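Local coordinates for crustacyanin-C1 subunit (PDB 1I4U), which binds the carotenoid astaxanthin as part of the lobster carapace pigment crustacyanin, giving the shell its blue colour, at residues 112-120 with 131-142; 47-55 with 167-178. All blocks are in the same frame, centred on the assembly; numbering follows the deposited sequence.

Contact 1: residues 112-120 with 131-142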
loop_
_atom_site.group_PDB
_atom_site.type_symbol
_atom_site.label_atom_id
_atom_site.label_comp_id
_atom_site.label_asym_id
_atom_site.label_seq_id
_atom_site.Cartn_x
_atom_site.Cartn_y
_atom_site.Cartn_z
ATOM N N TYR A 112 17.517 4.337 -19.175
ATOM C CA TYR A 112 16.698 3.417 -19.928
ATOM C C TYR A 112 17.450 2.188 -20.457
ATOM O O TYR A 112 16.832 1.125 -20.491
ATOM C CB TYR A 112 15.944 4.042 -21.128
ATOM C CG TYR A 112 15.025 5.124 -20.591
ATOM C CD1 TYR A 112 13.814 4.774 -20.053
ATOM C CD2 TYR A 112 15.386 6.444 -20.599
ATOM C CE1 TYR A 112 12.976 5.734 -19.550
ATOM C CE2 TYR A 112 14.547 7.441 -20.085
ATOM C CZ TYR A 112 13.325 7.070 -19.555
ATOM O OH TYR A 112 12.426 7.983 -19.026
ATOM N N SER A 113 18.688 2.347 -20.876
ATOM C CA SER A 113 19.450 1.252 -21.471
ATOM C C SER A 113 20.388 0.544 -20.522
ATOM O O SER A 113 20.860 -0.548 -20.922
ATOM C CB SER A 113 20.206 1.777 -22.678
ATOM O OG SER A 113 21.045 2.773 -22.336
ATOM N N ASN A 114 20.706 1.057 -19.336
ATOM C CA ASN A 114 21.617 0.379 -18.432
ATOM C C ASN A 114 21.027 0.223 -17.030
ATOM O O ASN A 114 21.100 -0.862 -16.443
ATOM C CB ASN A 114 22.948 1.118 -18.325
ATOM C CG ASN A 114 23.640 1.117 -19.671
ATOM O OD1 ASN A 114 24.284 0.110 -20.012
ATOM N ND2 ASN A 114 23.470 2.170 -20.415
ATOM N N TYR A 115 20.491 1.323 -16.468
ATOM C CA TYR A 115 20.122 1.307 -15.060
ATOM C C TYR A 115 18.877 2.107 -14.797
ATOM O O TYR A 115 18.551 3.012 -15.550
ATOM C CB TYR A 115 21.322 1.878 -14.241
ATOM C CG TYR A 115 21.484 3.356 -14.378
ATOM C CD1 TYR A 115 22.153 3.888 -15.476
ATOM C CD2 TYR A 115 20.951 4.238 -13.448
ATOM C CE1 TYR A 115 22.314 5.240 -15.628
ATOM C CE2 TYR A 115 21.103 5.590 -13.608
ATOM C CZ TYR A 115 21.776 6.086 -14.692
ATOM O OH TYR A 115 21.953 7.445 -14.909
ATOM N N ALA A 116 18.301 1.851 -13.614
ATOM C CA ALA A 116 17.259 2.667 -13.043
ATOM C C ALA A 116 17.391 2.662 -11.516
ATOM O O ALA A 116 17.767 1.648 -10.903
ATOM C CB ALA A 116 15.868 2.227 -13.443
ATOM N N CYS A 117 17.130 3.827 -10.917
ATOM C CA CYS A 117 17.188 4.025 -9.486
ATOM C C CYS A 117 15.748 4.342 -9.040
ATOM O O CYS A 117 15.214 5.372 -9.444
ATOM C CB CYS A 117 18.126 5.168 -9.126
ATOM S SG CYS A 117 19.662 5.301 -10.103
ATOM N N LEU A 118 15.171 3.442 -8.244
ATOM C CA LEU A 118 13.743 3.536 -7.882
ATOM C C LEU A 118 13.554 3.786 -6.409
ATOM O O LEU A 118 14.343 3.305 -5.574
ATOM C CB LEU A 118 13.045 2.239 -8.250
ATOM C CG LEU A 118 13.306 1.726 -9.684
ATOM C CD1 LEU A 118 12.531 0.407 -9.867
ATOM C CD2 LEU A 118 13.009 2.789 -10.697
ATOM N N TYR A 119 12.493 4.512 -6.075
ATOM C CA TYR A 119 12.264 4.933 -4.703
ATOM C C TYR A 119 10.781 4.946 -4.350
ATOM O O TYR A 119 9.960 5.437 -5.137
ATOM C CB TYR A 119 12.837 6.343 -4.535
ATOM C CG TYR A 119 12.758 6.901 -3.125
ATOM C CD1 TYR A 119 13.479 6.310 -2.110
ATOM C CD2 TYR A 119 11.963 7.988 -2.796
ATOM C CE1 TYR A 119 13.454 6.748 -0.794
ATOM C CE2 TYR A 119 11.934 8.455 -1.491
ATOM C CZ TYR A 119 12.674 7.837 -0.499
ATOM O OH TYR A 119 12.617 8.334 0.787
ATOM N N SER A 120 10.432 4.462 -3.171
ATOM C CA SER A 120 9.097 4.512 -2.621
ATOM C C SER A 120 9.186 4.975 -1.164
ATOM O O SER A 120 10.113 4.558 -0.468
ATOM C CB SER A 120 8.458 3.132 -2.644
ATOM O OG SER A 120 7.115 3.168 -2.253
ATOM N N ASP A 131 11.055 4.003 3.821
ATOM C CA ASP A 131 11.333 4.048 2.380
ATOM C C ASP A 131 12.066 2.786 1.941
ATOM O O ASP A 131 12.601 1.999 2.699
ATOM C CB ASP A 131 12.071 5.290 2.002
ATOM C CG ASP A 131 13.392 5.540 2.678
ATOM O OD1 ASP A 131 13.974 4.566 3.162
ATOM O OD2 ASP A 131 13.739 6.726 2.708
ATOM N N PHE A 132 11.923 2.604 0.642
ATOM C CA PHE A 132 12.269 1.375 -0.053
ATOM C C PHE A 132 12.925 1.803 -1.372
ATOM O O PHE A 132 12.284 2.477 -2.167
ATOM C CB PHE A 132 11.045 0.454 -0.302
ATOM C CG PHE A 132 10.384 0.133 1.037
ATOM C CD1 PHE A 132 10.954 -0.771 1.897
ATOM C CD2 PHE A 132 9.260 0.791 1.447
ATOM C CE1 PHE A 132 10.394 -0.987 3.159
ATOM C CE2 PHE A 132 8.660 0.591 2.687
ATOM C CZ PHE A 132 9.275 -0.294 3.555
ATOM N N SER A 133 14.180 1.425 -1.561
ATOM C CA SER A 133 14.962 1.832 -2.691
ATOM C C SER A 133 15.471 0.580 -3.422
ATOM O O SER A 133 15.676 -0.478 -2.835
ATOM C CB SER A 133 16.121 2.723 -2.277
ATOM O OG SER A 133 15.675 3.891 -1.624
ATOM N N PHE A 134 15.664 0.778 -4.715
ATOM C CA PHE A 134 16.041 -0.296 -5.636
ATOM C C PHE A 134 16.992 0.233 -6.686
ATOM O O PHE A 134 16.817 1.329 -7.154
ATOM C CB PHE A 134 14.839 -0.880 -6.356
ATOM C CG PHE A 134 13.637 -1.238 -5.500
ATOM C CD1 PHE A 134 12.768 -0.252 -5.082
ATOM C CD2 PHE A 134 13.402 -2.548 -5.103
ATOM C CE1 PHE A 134 11.690 -0.578 -4.292
ATOM C CE2 PHE A 134 12.294 -2.864 -4.328
ATOM C CZ PHE A 134 11.454 -1.869 -3.913
ATOM N N ILE A 135 17.941 -0.616 -7.076
ATOM C CA ILE A 135 18.791 -0.390 -8.230
ATOM C C ILE A 135 18.437 -1.481 -9.222
ATOM O O ILE A 135 18.560 -2.674 -8.875
ATOM C CB ILE A 135 20.287 -0.375 -7.880
ATOM C CG1 ILE A 135 20.606 0.759 -6.894
ATOM C CG2 ILE A 135 21.202 -0.246 -9.084
ATOM C CD1 ILE A 135 22.001 0.666 -6.270
ATOM N N PHE A 136 17.984 -1.083 -10.392
ATOM C CA PHE A 136 17.683 -1.991 -11.494
ATOM C C PHE A 136 18.754 -1.898 -12.613
ATOM O O PHE A 136 19.322 -0.821 -12.822
ATOM C CB PHE A 136 16.359 -1.621 -12.117
ATOM C CG PHE A 136 15.058 -2.058 -11.506
ATOM C CD1 PHE A 136 14.966 -2.581 -10.217
ATOM C CD2 PHE A 136 13.867 -1.947 -12.256
ATOM C CE1 PHE A 136 13.771 -3.040 -9.692
ATOM C CE2 PHE A 136 12.651 -2.421 -11.746
ATOM C CZ PHE A 136 12.622 -2.942 -10.470
ATOM N N SER A 137 18.990 -3.022 -13.252
ATOM C CA SER A 137 19.937 -3.145 -14.345
ATOM C C SER A 137 19.282 -3.815 -15.541
ATOM O O SER A 137 18.418 -4.657 -15.390
ATOM C CB SER A 137 21.144 -3.946 -13.897
ATOM O OG SER A 137 22.091 -4.075 -14.967
ATOM N N ARG A 138 19.762 -3.471 -16.740
ATOM C CA ARG A 138 19.327 -4.236 -17.909
ATOM C C ARG A 138 20.024 -5.578 -18.066
ATOM O O ARG A 138 19.623 -6.356 -18.959
ATOM C CB ARG A 138 19.487 -3.389 -19.174
ATOM C CG ARG A 138 18.538 -2.223 -19.300
ATOM C CD ARG A 138 17.085 -2.639 -19.293
ATOM N NE ARG A 138 16.241 -1.550 -19.772
ATOM C CZ ARG A 138 14.950 -1.702 -20.056
ATOM N NH1 ARG A 138 14.340 -2.857 -19.921
ATOM N NH2 ARG A 138 14.260 -0.658 -20.499
ATOM N N SER A 139 20.975 -5.878 -17.238
ATOM C CA SER A 139 21.706 -7.137 -17.225
ATOM C C SER A 139 21.826 -7.682 -15.828
ATOM O O SER A 139 21.498 -7.046 -14.816
ATOM C CB SER A 139 23.070 -6.905 -17.878
ATOM O OG SER A 139 23.715 -5.766 -17.457
ATOM N N ALA A 140 22.332 -8.907 -15.717
ATOM C CA ALA A 140 22.478 -9.518 -14.413
ATOM C C ALA A 140 23.475 -8.768 -13.557
ATOM O O ALA A 140 23.319 -8.725 -12.343
ATOM C CB ALA A 140 22.886 -10.976 -14.518
ATOM N N ASN A 141 24.481 -8.185 -14.203
ATOM C CA ASN A 141 25.503 -7.389 -13.554
ATOM C C ASN A 141 25.238 -5.917 -13.762
ATOM O O ASN A 141 24.469 -5.541 -14.663
ATOM C CB ASN A 141 26.872 -7.786 -14.133
ATOM C CG ASN A 141 27.222 -9.245 -13.861
ATOM O OD1 ASN A 141 27.400 -9.593 -12.701
ATOM N ND2 ASN A 141 27.342 -10.069 -14.883
ATOM N N LEU A 142 25.858 -5.050 -12.974
ATOM C CA LEU A 142 25.804 -3.624 -13.226
ATOM C C LEU A 142 27.146 -3.015 -12.853
ATOM O O LEU A 142 27.571 -3.177 -11.708
ATOM C CB LEU A 142 24.684 -2.966 -12.420
ATOM C CG LEU A 142 24.436 -1.489 -12.752
ATOM C CD1 LEU A 142 24.012 -1.339 -14.175
ATOM C CD2 LEU A 142 23.383 -0.941 -11.783
#

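Contact 2: residues 47-55 with 167-178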
loop_
_atom_site.group_PDB
_atom_site.type_symbol
_atom_site.label_atom_id
_atom_site.label_comp_id
_atom_site.label_asym_id
_atom_site.label_seq_id
_atom_site.Cartn_x
_atom_site.Cartn_y
_atom_site.Cartn_z
ATOM N N LEU A 47 8.511 -10.615 -2.064
ATOM C CA LEU A 47 8.454 -12.066 -1.885
ATOM C C LEU A 47 9.452 -12.862 -2.691
ATOM O O LEU A 47 9.672 -14.024 -2.454
ATOM C CB LEU A 47 7.031 -12.584 -2.221
ATOM C CG LEU A 47 5.877 -11.967 -1.434
ATOM C CD1 LEU A 47 4.554 -12.581 -1.888
ATOM C CD2 LEU A 47 6.149 -12.105 0.060
ATOM N N ILE A 48 10.133 -12.267 -3.654
ATOM C CA ILE A 48 11.127 -12.855 -4.467
ATOM C C ILE A 48 12.507 -12.484 -3.947
ATOM O O ILE A 48 12.905 -11.338 -3.936
ATOM C CB ILE A 48 10.982 -12.462 -5.962
ATOM C CG1 ILE A 48 9.532 -12.547 -6.450
ATOM C CG2 ILE A 48 11.895 -13.298 -6.834
ATOM C CD1 ILE A 48 9.327 -12.034 -7.857
ATOM N N GLU A 49 13.238 -13.489 -3.500
ATOM C CA GLU A 49 14.530 -13.266 -2.860
ATOM C C GLU A 49 15.684 -13.156 -3.855
ATOM O O GLU A 49 16.552 -12.280 -3.727
ATOM C CB GLU A 49 14.837 -14.403 -1.889
ATOM C CG GLU A 49 16.138 -14.175 -1.149
ATOM C CD GLU A 49 16.538 -15.238 -0.146
ATOM O OE1 GLU A 49 16.034 -16.396 -0.256
ATOM O OE2 GLU A 49 17.408 -14.989 0.725
ATOM N N LYS A 50 15.740 -14.099 -4.784
ATOM C CA LYS A 50 16.864 -14.240 -5.666
ATOM C C LYS A 50 16.429 -14.196 -7.130
ATOM O O LYS A 50 15.275 -14.535 -7.478
ATOM C CB LYS A 50 17.615 -15.553 -5.429
ATOM C CG LYS A 50 18.089 -15.784 -4.025
ATOM C CD LYS A 50 18.714 -17.162 -3.899
ATOM C CE LYS A 50 19.292 -17.382 -2.518
ATOM N NZ LYS A 50 19.741 -18.807 -2.368
ATOM N N CYS A 51 17.327 -13.795 -8.014
ATOM C CA CYS A 51 17.170 -13.893 -9.469
ATOM C C CYS A 51 16.027 -13.032 -9.961
ATOM O O CYS A 51 15.395 -13.338 -10.963
ATOM C CB CYS A 51 16.977 -15.360 -9.905
ATOM S SG CYS A 51 18.358 -16.419 -9.405
ATOM N N VAL A 52 15.774 -11.937 -9.256
ATOM C CA VAL A 52 14.592 -11.098 -9.473
ATOM C C VAL A 52 14.638 -10.447 -10.842
ATOM O O VAL A 52 15.549 -9.647 -11.125
ATOM C CB VAL A 52 14.498 -10.041 -8.378
ATOM C CG1 VAL A 52 13.297 -9.158 -8.626
ATOM C CG2 VAL A 52 14.455 -10.677 -6.975
ATOM N N ARG A 53 13.676 -10.805 -11.673
ATOM C CA ARG A 53 13.598 -10.456 -13.069
ATOM C C ARG A 53 12.207 -9.859 -13.314
ATOM O O ARG A 53 11.220 -10.541 -13.127
ATOM C CB ARG A 53 13.793 -11.680 -13.934
ATOM C CG ARG A 53 13.753 -11.497 -15.419
ATOM C CD ARG A 53 13.771 -12.836 -16.155
ATOM N NE ARG A 53 13.870 -12.762 -17.596
ATOM C CZ ARG A 53 12.883 -12.555 -18.448
ATOM N NH1 ARG A 53 11.648 -12.380 -17.974
ATOM N NH2 ARG A 53 13.140 -12.524 -19.751
ATOM N N ASN A 54 12.175 -8.602 -13.711
ATOM C CA ASN A 54 10.912 -7.862 -13.869
ATOM C C ASN A 54 10.735 -7.538 -15.351
ATOM O O ASN A 54 11.486 -6.791 -15.927
ATOM C CB ASN A 54 10.905 -6.607 -13.028
ATOM C CG ASN A 54 11.209 -6.830 -11.572
ATOM O OD1 ASN A 54 10.491 -7.603 -10.954
ATOM N ND2 ASN A 54 12.280 -6.216 -11.044
ATOM N N GLU A 55 9.711 -8.173 -15.933
ATOM C CA GLU A 55 9.413 -8.026 -17.357
ATOM C C GLU A 55 8.212 -7.080 -17.477
ATOM O O GLU A 55 7.145 -7.378 -16.964
ATOM C CB GLU A 55 9.158 -9.391 -18.004
ATOM C CG GLU A 55 8.977 -9.288 -19.492
ATOM C CD GLU A 55 8.893 -10.663 -20.124
ATOM O OE1 GLU A 55 9.246 -11.697 -19.540
ATOM O OE2 GLU A 55 8.385 -10.664 -21.244
ATOM N N THR A 167 21.366 -8.375 -4.708
ATOM C CA THR A 167 20.471 -9.506 -4.984
ATOM C C THR A 167 21.214 -10.521 -5.809
ATOM O O THR A 167 21.963 -10.210 -6.743
ATOM C CB THR A 167 19.273 -8.973 -5.793
ATOM O OG1 THR A 167 18.720 -8.008 -4.923
ATOM C CG2 THR A 167 18.297 -10.076 -6.220
ATOM N N VAL A 168 21.018 -11.775 -5.503
ATOM C CA VAL A 168 21.608 -12.846 -6.318
ATOM C C VAL A 168 21.106 -12.761 -7.754
ATOM O O VAL A 168 19.912 -12.755 -7.996
ATOM C CB VAL A 168 21.286 -14.209 -5.716
ATOM C CG1 VAL A 168 21.778 -15.318 -6.639
ATOM C CG2 VAL A 168 21.846 -14.338 -4.305
ATOM N N GLN A 169 22.044 -12.715 -8.689
ATOM C CA GLN A 169 21.775 -12.725 -10.114
ATOM C C GLN A 169 22.885 -13.504 -10.810
ATOM O O GLN A 169 23.916 -13.839 -10.205
ATOM C CB GLN A 169 21.721 -11.302 -10.674
ATOM C CG GLN A 169 20.639 -10.412 -10.090
ATOM C CD GLN A 169 19.245 -10.757 -10.522
ATOM O OE1 GLN A 169 18.961 -11.704 -11.259
ATOM N NE2 GLN A 169 18.284 -9.940 -10.073
ATOM N N GLY A 170 22.683 -13.791 -12.085
ATOM C CA GLY A 170 23.651 -14.339 -13.013
ATOM C C GLY A 170 23.459 -15.744 -13.379
ATOM O O GLY A 170 22.329 -16.261 -13.401
ATOM N N SER A 171 24.553 -16.422 -13.684
ATOM C CA SER A 171 24.481 -17.694 -14.426
ATOM C C SER A 171 23.851 -18.798 -13.589
ATOM O O SER A 171 23.392 -19.805 -14.152
ATOM C CB SER A 171 25.851 -18.005 -15.022
ATOM O OG SER A 171 26.745 -18.252 -13.941
ATOM N N SER A 172 23.759 -18.687 -12.266
ATOM C CA SER A 172 23.074 -19.625 -11.414
ATOM C C SER A 172 21.551 -19.490 -11.436
ATOM O O SER A 172 20.839 -20.321 -10.870
ATOM C CB SER A 172 23.488 -19.524 -9.940
ATOM O OG SER A 172 22.964 -18.385 -9.263
ATOM N N CYS A 173 21.043 -18.450 -12.050
ATOM C CA CYS A 173 19.606 -18.178 -12.090
ATOM C C CYS A 173 18.955 -18.837 -13.294
ATOM O O CYS A 173 19.484 -18.715 -14.409
ATOM C CB CYS A 173 19.365 -16.681 -12.195
ATOM S SG CYS A 173 19.815 -15.788 -10.701
ATOM N N PRO A 174 17.818 -19.491 -13.103
ATOM C CA PRO A 174 17.119 -20.162 -14.209
ATOM C C PRO A 174 16.214 -19.198 -14.966
ATOM O O PRO A 174 14.988 -19.385 -15.068
ATOM C CB PRO A 174 16.326 -21.257 -13.506
ATOM C CG PRO A 174 15.921 -20.580 -12.225
ATOM C CD PRO A 174 17.115 -19.747 -11.836
ATOM N N TYR A 175 16.803 -18.182 -15.573
ATOM C CA TYR A 175 16.017 -17.132 -16.207
ATOM C C TYR A 175 15.127 -17.654 -17.332
ATOM O O TYR A 175 14.010 -17.177 -17.487
ATOM C CB TYR A 175 16.965 -16.065 -16.714
ATOM C CG TYR A 175 17.758 -15.273 -15.728
ATOM C CD1 TYR A 175 17.217 -14.626 -14.625
ATOM C CD2 TYR A 175 19.104 -15.088 -15.917
ATOM C CE1 TYR A 175 17.986 -13.879 -13.742
ATOM C CE2 TYR A 175 19.894 -14.341 -15.083
ATOM C CZ TYR A 175 19.327 -13.744 -13.984
ATOM O OH TYR A 175 20.157 -12.987 -13.193
ATOM N N ASP A 176 15.631 -18.606 -18.115
ATOM C CA ASP A 176 14.841 -19.094 -19.234
ATOM C C ASP A 176 13.634 -19.858 -18.737
ATOM O O ASP A 176 12.642 -19.943 -19.457
ATOM C CB ASP A 176 15.716 -19.919 -20.170
ATOM C CG ASP A 176 16.526 -19.131 -21.145
ATOM O OD1 ASP A 176 16.378 -17.900 -21.219
ATOM O OD2 ASP A 176 17.355 -19.801 -21.846
ATOM N N THR A 177 13.711 -20.476 -17.556
ATOM C CA THR A 177 12.559 -21.097 -16.947
ATOM C C THR A 177 11.630 -20.033 -16.386
ATOM O O THR A 177 10.402 -20.086 -16.551
ATOM C CB THR A 177 13.012 -22.086 -15.862
ATOM O OG1 THR A 177 13.876 -23.068 -16.446
ATOM C CG2 THR A 177 11.838 -22.832 -15.286
ATOM N N GLN A 178 12.206 -19.064 -15.670
ATOM C CA GLN A 178 11.400 -17.971 -15.113
ATOM C C GLN A 178 10.546 -17.285 -16.145
ATOM O O GLN A 178 9.400 -16.968 -15.890
ATOM C CB GLN A 178 12.341 -16.926 -14.482
ATOM C CG GLN A 178 13.038 -17.410 -13.244
ATOM C CD GLN A 178 14.135 -16.507 -12.697
ATOM O OE1 GLN A 178 15.183 -16.984 -12.253
ATOM N NE2 GLN A 178 13.862 -15.208 -12.715
HETATM O O HOH W 1 17.517 -9.531 -2.784
HETATM O O HOH W 2 19.236 -12.219 -3.259
#

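Contact 1: residues 112-120 with 131-142
Leu118 and Phe136 meet at about a right angle on one face of an antiparallel hairpin, strands 115-123 and 128-137 of the lipocalin beta-barrel. Methyl CD1 of Leu118 sits over the centre of the Phe136 ring, 3.4 Å from its centroid and 12° off the ring normal, a close CH-pi contact. CG of Leu118 lies beside its own backbone N, and the extended chi2 carries CD1 across to the ring. Ala116 and Phe134 lie on this same face, which Tyr31 of helix 28-31 touches at Ala116 and Leu118.

The backbone ladder beneath is regular: Ala116 with Phe136, Leu118 with Phe134 and Ser120 with Phe132 are hydrogen-bonded pairs, two bonds each. On the face of Cys117, whose SG is bonded to Cys150 SG of helix 144-156, polar groups join in. There the OG of Ser133 comes to the edge of the Tyr119 ring, 3.3 Å from CD1.

At the loop end, Arg138 bends at chi2 and reaches back over Ser113, its CG 3.3 Å from the Ser113 O. Its guanidinium then grips Tyr112 O side-on with NE (2.8 Å) and NH2 (3.1 Å), the oxygen lying in the guanidinium plane; NH1 and NH2 also bond Val34 O and Ala32 O. A methionine in its place would probably leave these three carbonyls without their shared donor and the 112-114 loop less firmly tied.

At the far end the Tyr119 ring slants across Asp131, its plane turned 63° from the carboxylate; with CG of Tyr119 anti to its own N, the ring is carried out to that group. Arg163 pairs with Asp131 OD1, while the Tyr119 hydroxyl donates to the other oxygen: OH lies 2.7 Å from Asp131 OD2, on its anti side and 19° out of the carboxylate plane.

Contact 2: residues 47-55 with 167-178
Lys50 and Cys51 turn a corner between strands 48-49 and 52-58, and there they run beside Val168 and Gln169, with one backbone bond across, from Cys51 N to Val168 O (2.8 Å). The covalent tie is the disulfide between Cys51 and Cys173, SG to SG 2.0 Å with chi3 -80°, which fastens the C-terminal tail to the lipocalin barrel.

Two glutamine amides grip successive carbonyls, those of Cys51 and Val52. NE2 of Gln169, its chain bent at chi2, donates to Val52 O (2.9 Å), which lies in its amide plane; NE2 of Gln178, on an extended chain, donates to Cys51 O (3.0 Å). The OE1 of Gln178 is buried here without a polar partner, 3.4 Å from Cys51 CB.

Tyr175 fixes the Gln169 amide from the other end. Its hydroxyl donates to Gln169 OE1 (2.6 Å) and accepts from the Gly170 N (2.9 Å), so one OH joins the start of helix 175-178 to the type I turn 170-173. CB of Cys173 lies against one face of the ring, toward its rim, while Cys51 O stands at the ring edge, near CE1. Arg53 passes Tyr175 obliquely, its guanidinium turned 42° from the ring, and pairs with Glu55 OE1 through NH1 (2.9 Å).

Outward, Lys50 and Val168 lie side by side, and two waters link Glu49 O to Thr167 OG1 and Val168 N. Strand 33-41 backs the barrel side, Gln37 O taking a second bond from Gln169 NE2 and Tyr36 meeting Tyr175 edge-to-face; helix 175-178 is held from strands 63-68 and 76-85 through Gln178, on Thr68 and Leu76.

How the contacts relate
Contact 1 is the more buried, closer to the centre of the molecule, and joins two neighbouring strands close in sequence; contact 2 sits nearer the surface and brings the tail back across 111 intervening residues, within which contact 1 is nested. Their chemistry follows. The hairpin is held by a regular backbone ladder with aromatic and aliphatic side chains on it, whereas 47-55 with 167-178 relies on a disulfide, side-chain amides and waters. Both reach the same curled sheet, strand 33-41 pairing with a strand of each. They also touch directly: Phe136 CZ packs 3.3 Å from Asn54 ND2, and Ala140 CB lies 3.6 Å from Tyr175 OH.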